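Local coordinates for nucleosome assembly protein 1, putative (Plasmodium falciparum, PDB 3FS3) that probably acts as a histone chaperone of the nucleosome assembly protein family, binding histones and helping to assemble chromatin, at residues A[131-136]-A[234-239]; A[138-143]-A[162-167]. One frame throughout, in Å; residues are numbered along the deposited sequence.

Contact 1: residues A[131-136]-A[234-239]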
loop_
_atom_site.group_PDB
_atom_site.type_symbol
_atom_site.label_atom_id
_atom_site.label_comp_id
_atom_site.label_asym_id
_atom_site.label_seq_id
_atom_site.Cartn_x
_atom_site.Cartn_y
_atom_site.Cartn_z
ATOM N N ASP A 131 0.902 22.078 21.991
ATOM C CA ASP A 131 0.270 23.350 22.273
ATOM C C ASP A 131 1.158 24.532 21.862
ATOM O O ASP A 131 0.664 25.525 21.328
ATOM C CB ASP A 131 -0.074 23.404 23.764
ATOM C CG ASP A 131 -0.822 22.156 24.224
ATOM O OD1 ASP A 131 -0.253 21.046 24.115
ATOM O OD2 ASP A 131 -1.977 22.280 24.687
ATOM N N HIS A 132 2.463 24.424 22.096
ATOM C CA HIS A 132 3.364 25.508 21.719
ATOM C C HIS A 132 3.550 25.583 20.207
ATOM O O HIS A 132 3.924 26.618 19.679
ATOM C CB HIS A 132 4.728 25.368 22.414
ATOM C CG HIS A 132 5.262 23.969 22.453
ATOM N ND1 HIS A 132 4.791 23.016 23.330
ATOM C CD2 HIS A 132 6.260 23.376 21.755
ATOM C CE1 HIS A 132 5.479 21.899 23.176
ATOM N NE2 HIS A 132 6.377 22.090 22.227
ATOM N N ASP A 133 3.281 24.491 19.504
ATOM C CA ASP A 133 3.424 24.512 18.060
ATOM C C ASP A 133 2.293 25.305 17.408
ATOM O O ASP A 133 2.451 25.836 16.311
ATOM C CB ASP A 133 3.411 23.093 17.487
ATOM C CG ASP A 133 4.614 22.276 17.910
ATOM O OD1 ASP A 133 5.740 22.828 17.939
ATOM O OD2 ASP A 133 4.427 21.072 18.192
ATOM N N GLU A 134 1.157 25.391 18.088
ATOM C CA GLU A 134 -0.006 26.080 17.536
ATOM C C GLU A 134 0.167 27.567 17.226
ATOM O O GLU A 134 -0.369 28.061 16.230
ATOM C CB GLU A 134 -1.218 25.853 18.453
ATOM C CG GLU A 134 -1.510 24.365 18.670
ATOM C CD GLU A 134 -2.796 24.106 19.430
ATOM O OE1 GLU A 134 -2.955 24.654 20.539
ATOM O OE2 GLU A 134 -3.647 23.347 18.921
ATOM N N GLU A 135 0.912 28.284 18.057
ATOM C CA GLU A 135 1.106 29.706 17.803
ATOM C C GLU A 135 1.950 29.912 16.555
ATOM O O GLU A 135 1.924 30.981 15.951
ATOM C CB GLU A 135 1.739 30.412 19.013
ATOM C CG GLU A 135 3.058 29.857 19.500
ATOM C CD GLU A 135 3.466 30.462 20.838
ATOM O OE1 GLU A 135 2.671 30.366 21.804
ATOM O OE2 GLU A 135 4.575 31.032 20.931
ATOM N N ILE A 136 2.678 28.878 16.151
ATOM C CA ILE A 136 3.498 28.982 14.952
ATOM C C ILE A 136 2.689 28.545 13.719
ATOM O O ILE A 136 2.721 29.197 12.668
ATOM C CB ILE A 136 4.776 28.117 15.077
ATOM C CG1 ILE A 136 5.557 28.536 16.325
ATOM C CG2 ILE A 136 5.681 28.314 13.854
ATOM C CD1 ILE A 136 6.754 27.646 16.625
ATOM N N ARG A 234 12.606 20.046 23.584
ATOM C CA ARG A 234 11.399 19.292 23.909
ATOM C C ARG A 234 10.665 18.869 22.638
ATOM O O ARG A 234 11.033 19.265 21.533
ATOM C CB ARG A 234 10.467 20.137 24.777
ATOM C CG ARG A 234 10.055 21.439 24.121
ATOM C CD ARG A 234 9.044 22.191 24.960
ATOM N NE ARG A 234 8.756 23.503 24.392
ATOM C CZ ARG A 234 8.017 24.426 24.994
ATOM N NH1 ARG A 234 7.489 24.176 26.187
ATOM N NH2 ARG A 234 7.810 25.598 24.410
ATOM N N ASP A 235 9.619 18.067 22.806
ATOM C CA ASP A 235 8.836 17.587 21.679
ATOM C C ASP A 235 8.148 18.718 20.926
ATOM O O ASP A 235 7.644 19.671 21.522
ATOM C CB ASP A 235 7.796 16.584 22.165
ATOM C CG ASP A 235 8.425 15.321 22.711
ATOM O OD1 ASP A 235 9.200 14.684 21.969
ATOM O OD2 ASP A 235 8.144 14.967 23.878
ATOM N N SER A 236 8.131 18.606 19.604
ATOM C CA SER A 236 7.511 19.620 18.771
ATOM C C SER A 236 7.298 19.121 17.358
ATOM O O SER A 236 8.080 18.316 16.839
ATOM C CB SER A 236 8.383 20.869 18.719
ATOM O OG SER A 236 7.969 21.721 17.665
ATOM N N PHE A 237 6.238 19.608 16.731
ATOM C CA PHE A 237 5.941 19.223 15.372
ATOM C C PHE A 237 7.118 19.551 14.456
ATOM O O PHE A 237 7.409 18.830 13.507
ATOM C CB PHE A 237 4.714 19.978 14.860
ATOM C CG PHE A 237 4.555 19.906 13.376
ATOM C CD1 PHE A 237 4.169 18.716 12.766
ATOM C CD2 PHE A 237 4.835 21.008 12.579
ATOM C CE1 PHE A 237 4.065 18.627 11.381
ATOM C CE2 PHE A 237 4.733 20.926 11.196
ATOM C CZ PHE A 237 4.348 19.735 10.595
ATOM N N PHE A 238 7.794 20.651 14.749
ATOM C CA PHE A 238 8.890 21.097 13.911
ATOM C C PHE A 238 10.128 20.208 13.880
ATOM O O PHE A 238 11.085 20.477 13.150
ATOM C CB PHE A 238 9.195 22.553 14.269
ATOM C CG PHE A 238 8.074 23.488 13.894
ATOM C CD1 PHE A 238 8.016 24.052 12.621
ATOM C CD2 PHE A 238 7.025 23.733 14.783
ATOM C CE1 PHE A 238 6.925 24.845 12.234
ATOM C CE2 PHE A 238 5.931 24.520 14.413
ATOM C CZ PHE A 238 5.879 25.080 13.131
ATOM N N HIS A 239 10.088 19.123 14.647
ATOM C CA HIS A 239 11.181 18.161 14.646
ATOM C C HIS A 239 11.055 17.398 13.333
ATOM O O HIS A 239 11.950 16.653 12.945
ATOM C CB HIS A 239 11.057 17.204 15.832
ATOM C CG HIS A 239 11.726 17.701 17.074
ATOM N ND1 HIS A 239 11.122 17.672 18.311
ATOM C CD2 HIS A 239 12.955 18.235 17.267
ATOM C CE1 HIS A 239 11.949 18.170 19.213
ATOM N NE2 HIS A 239 13.068 18.518 18.606
#

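Contact 2: residues A[138-143]-A[162-167]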
loop_
_atom_site.group_PDB
_atom_site.type_symbol
_atom_site.label_atom_id
_atom_site.label_comp_id
_atom_site.label_asym_id
_atom_site.label_seq_id
_atom_site.Cartn_x
_atom_site.Cartn_y
_atom_site.Cartn_z
ATOM N N VAL A 138 -0.400 28.798 13.073
ATOM C CA VAL A 138 -1.439 29.724 12.652
ATOM C C VAL A 138 -0.921 30.640 11.533
ATOM O O VAL A 138 -1.702 31.321 10.874
ATOM C CB VAL A 138 -1.939 30.608 13.826
ATOM C CG1 VAL A 138 -2.590 29.731 14.906
ATOM C CG2 VAL A 138 -0.784 31.414 14.404
ATOM N N TYR A 139 0.393 30.657 11.327
ATOM C CA TYR A 139 0.993 31.476 10.274
ATOM C C TYR A 139 1.093 30.689 8.967
ATOM O O TYR A 139 1.528 31.213 7.946
ATOM C CB TYR A 139 2.391 31.934 10.699
ATOM C CG TYR A 139 2.365 33.030 11.740
ATOM C CD1 TYR A 139 2.271 34.369 11.359
ATOM C CD2 TYR A 139 2.373 32.732 13.107
ATOM C CE1 TYR A 139 2.183 35.387 12.305
ATOM C CE2 TYR A 139 2.279 33.749 14.070
ATOM C CZ TYR A 139 2.182 35.074 13.655
ATOM O OH TYR A 139 2.040 36.091 14.572
ATOM N N LEU A 140 0.681 29.427 9.006
ATOM C CA LEU A 140 0.742 28.565 7.834
ATOM C C LEU A 140 -0.210 29.080 6.735
ATOM O O LEU A 140 -1.397 29.299 6.985
ATOM C CB LEU A 140 0.404 27.126 8.270
ATOM C CG LEU A 140 1.017 25.933 7.526
ATOM C CD1 LEU A 140 2.487 26.188 7.230
ATOM C CD2 LEU A 140 0.847 24.667 8.359
ATOM N N ASN A 141 0.331 29.321 5.538
ATOM C CA ASN A 141 -0.464 29.807 4.405
ATOM C C ASN A 141 -0.819 28.686 3.449
ATOM O O ASN A 141 -1.871 28.712 2.811
ATOM C CB ASN A 141 0.289 30.868 3.591
ATOM C CG ASN A 141 0.054 32.283 4.094
ATOM O OD1 ASN A 141 -0.859 32.536 4.883
ATOM N ND2 ASN A 141 0.868 33.217 3.622
ATOM N N ASP A 142 0.059 27.697 3.337
ATOM C CA ASP A 142 -0.215 26.625 2.402
ATOM C C ASP A 142 0.744 25.459 2.559
ATOM O O ASP A 142 1.887 25.627 2.991
ATOM C CB ASP A 142 -0.130 27.194 0.981
ATOM C CG ASP A 142 -0.678 26.248 -0.078
ATOM O OD1 ASP A 142 -1.619 25.481 0.213
ATOM O OD2 ASP A 142 -0.175 26.293 -1.219
ATOM N N ILE A 143 0.248 24.275 2.221
ATOM C CA ILE A 143 1.029 23.045 2.258
ATOM C C ILE A 143 0.853 22.445 0.874
ATOM O O ILE A 143 -0.277 22.276 0.407
ATOM C CB ILE A 143 0.503 22.036 3.296
ATOM C CG1 ILE A 143 0.490 22.662 4.688
ATOM C CG2 ILE A 143 1.406 20.799 3.311
ATOM C CD1 ILE A 143 0.035 21.694 5.774
ATOM N N PHE A 162 5.872 23.752 3.143
ATOM C CA PHE A 162 5.044 24.452 4.117
ATOM C C PHE A 162 5.327 25.953 3.979
ATOM O O PHE A 162 6.408 26.428 4.335
ATOM C CB PHE A 162 5.390 23.958 5.523
ATOM C CG PHE A 162 5.130 22.485 5.730
ATOM C CD1 PHE A 162 4.017 22.052 6.445
ATOM C CD2 PHE A 162 5.978 21.535 5.175
ATOM C CE1 PHE A 162 3.755 20.691 6.605
ATOM C CE2 PHE A 162 5.726 20.172 5.328
ATOM C CZ PHE A 162 4.608 19.750 6.047
ATOM N N TYR A 163 4.355 26.687 3.445
ATOM C CA TYR A 163 4.506 28.119 3.235
ATOM C C TYR A 163 4.010 28.895 4.446
ATOM O O TYR A 163 2.883 28.701 4.903
ATOM C CB TYR A 163 3.737 28.538 1.979
ATOM C CG TYR A 163 4.266 27.891 0.716
ATOM C CD1 TYR A 163 5.070 28.602 -0.180
ATOM C CD2 TYR A 163 3.995 26.552 0.435
ATOM C CE1 TYR A 163 5.595 27.989 -1.324
ATOM C CE2 TYR A 163 4.512 25.936 -0.696
ATOM C CZ TYR A 163 5.314 26.656 -1.569
ATOM O OH TYR A 163 5.854 26.017 -2.660
ATOM N N PHE A 164 4.855 29.779 4.960
ATOM C CA PHE A 164 4.502 30.560 6.137
ATOM C C PHE A 164 4.477 32.055 5.856
ATOM O O PHE A 164 5.304 32.574 5.101
ATOM C CB PHE A 164 5.512 30.295 7.259
ATOM C CG PHE A 164 5.403 28.933 7.870
ATOM C CD1 PHE A 164 4.624 28.728 9.005
ATOM C CD2 PHE A 164 6.095 27.857 7.327
ATOM C CE1 PHE A 164 4.542 27.479 9.595
ATOM C CE2 PHE A 164 6.017 26.599 7.912
ATOM C CZ PHE A 164 5.239 26.409 9.051
ATOM N N ALA A 165 3.525 32.747 6.468
ATOM C CA ALA A 165 3.441 34.187 6.316
ATOM C C ALA A 165 4.548 34.739 7.204
ATOM O O ALA A 165 5.092 34.021 8.044
ATOM C CB ALA A 165 2.083 34.691 6.794
ATOM N N THR A 166 4.898 36.001 7.000
ATOM C CA THR A 166 5.910 36.651 7.811
ATOM C C THR A 166 5.477 36.353 9.232
ATOM O O THR A 166 4.297 36.478 9.560
ATOM C CB THR A 166 5.893 38.163 7.589
ATOM O OG1 THR A 166 6.173 38.430 6.209
ATOM C CG2 THR A 166 6.927 38.850 8.479
ATOM N N ASN A 167 6.425 35.955 10.071
ATOM C CA ASN A 167 6.092 35.582 11.430
ATOM C C ASN A 167 7.256 35.876 12.377
ATOM O O ASN A 167 8.393 36.005 11.950
ATOM C CB ASN A 167 5.728 34.095 11.447
ATOM C CG ASN A 167 6.931 33.212 11.227
ATOM O OD1 ASN A 167 7.737 33.026 12.135
ATOM N ND2 ASN A 167 7.077 32.679 10.012
#

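Contact 1: residues A[131-136]-A[234-239]
Asp133 OD2 is held by two backbone amides: the N of Phe237, 2.7 Å from OD2 in a nearly straight bond that reaches it from above the carboxylate plane, and that of Glu130. The other oxygen, OD1, accepts the hydroxyl of Ser236, with OG 2.5 Å from OD1 on the syn side of the carboxylate, so both oxygens are engaged by the turn that opens the 3-10 segment 237-239. A short acid suits this buried place, since hydroxyl and amide donors meet its charge and would probably favour the ionised form. Ser236 is fixed in turn: with OG anti to the backbone N (chi1 165°), the hydroxyl also accepts from the N of Phe238, 3.1 Å from OG, which makes an ST turn.

Nearer the surface, His132 joins the two segments in two ways. Its NE2 donates to the backbone O of Asp235, 2.8 Å away and in the ring plane, and this bond indicates a proton on NE2. Over one face of the imidazole lies the flat guanidinium of Arg234, centres 3.7 Å apart and planes at 17°. The extended arginine chain from CG to NE carries it there, with CD also lying off-centre over the ring.

On the inner side the polar contact gives way to hydrocarbon. The CG2 of Ile136 meets Phe238 at 3.3 Å from CZ, at the far end of the ring, while the CD2 edge of the same ring meets Asp133 OD1. From here Phe237 reaches Phe162 and Phe238 reaches Phe164 on strand 158-164, while both also touch Leu137; the contact thus pins the loop between strand 192-197 and helix 260-289 to helix 131-137, beside the sheet.

Contact 2: residues A[138-143]-A[162-167]
Strands 140-143 and 162-164 run antiparallel, their axes 4.6 Å apart at closest, and a classic beta bulge interrupts their pairing where Asn141 and Asp142 both face Tyr163. The O of Tyr163 accepts the N of Asn141 at 2.7 Å and, weakly, that of Asp142, while the N of Tyr163 returns a bond to the O of Asp142. Beyond the strands, the N of Ala165 gives a nearly straight bond to the O of Tyr139, 2.9 Å long.

The extra residue leaves Leu140 beside Phe164 and Ile143 beside Phe162, all four side chains on one face of the sheet. Leu140 lays its CD1 over the face of the Phe164 ring, 3.4 Å from the centroid, and the same methyl lies at the edge of the Phe162 ring. Ile143 covers a face of Phe162 with CG2 and touches CE1 with CD1. Branched chains suit these places because their methyls can sit on flat rings.

At the loop end, Asn167 CB rests on the face of Tyr139, 3.7 Å from the ring centroid. Its CG stands between the backbone N and the carbonyl carbon (chi1 71°), and ND2 turns back to bond the O of Ala165 at 3.1 Å, with that O close to the amide plane. OD1 meanwhile accepts the backbone N atoms of Phe169 and Phe170. Asparagine fits well, since one short amide can both donate and accept to hold the turn. Asn141 packs its amide near Ala165 CB, its OD1 taken by Thr108 N.

The chemistry is thus divided: backbone bonds set the register through the bulge, an apolar face of leucine, isoleucine and phenylalanines buries itself, and the amide of Asn167 satisfies backbone groups past the end of the pairing, as that of Asn141 does at the bulge.

How the contacts relate
The two contacts lie on the same side of the chain's centre, their own centres 14 Å apart, within the region assigned to the NAP family. Helix 131-137 of contact 1 leads directly into strand 140-147 of contact 2, which pairs with strand 158-164 in a hairpin at one edge, within this chain, of the four-stranded antiparallel sheet. The chain then passes through strands 174-181 and 192-197 before segment 234-239 returns to the helix, so contact 1 closes a long excursion that includes the hairpin. The contacts meet through phenylalanines of the loop and the hairpin, and this packing ties helix 131-137 and the returning loop to strand 158-164, the second strand of the sheet.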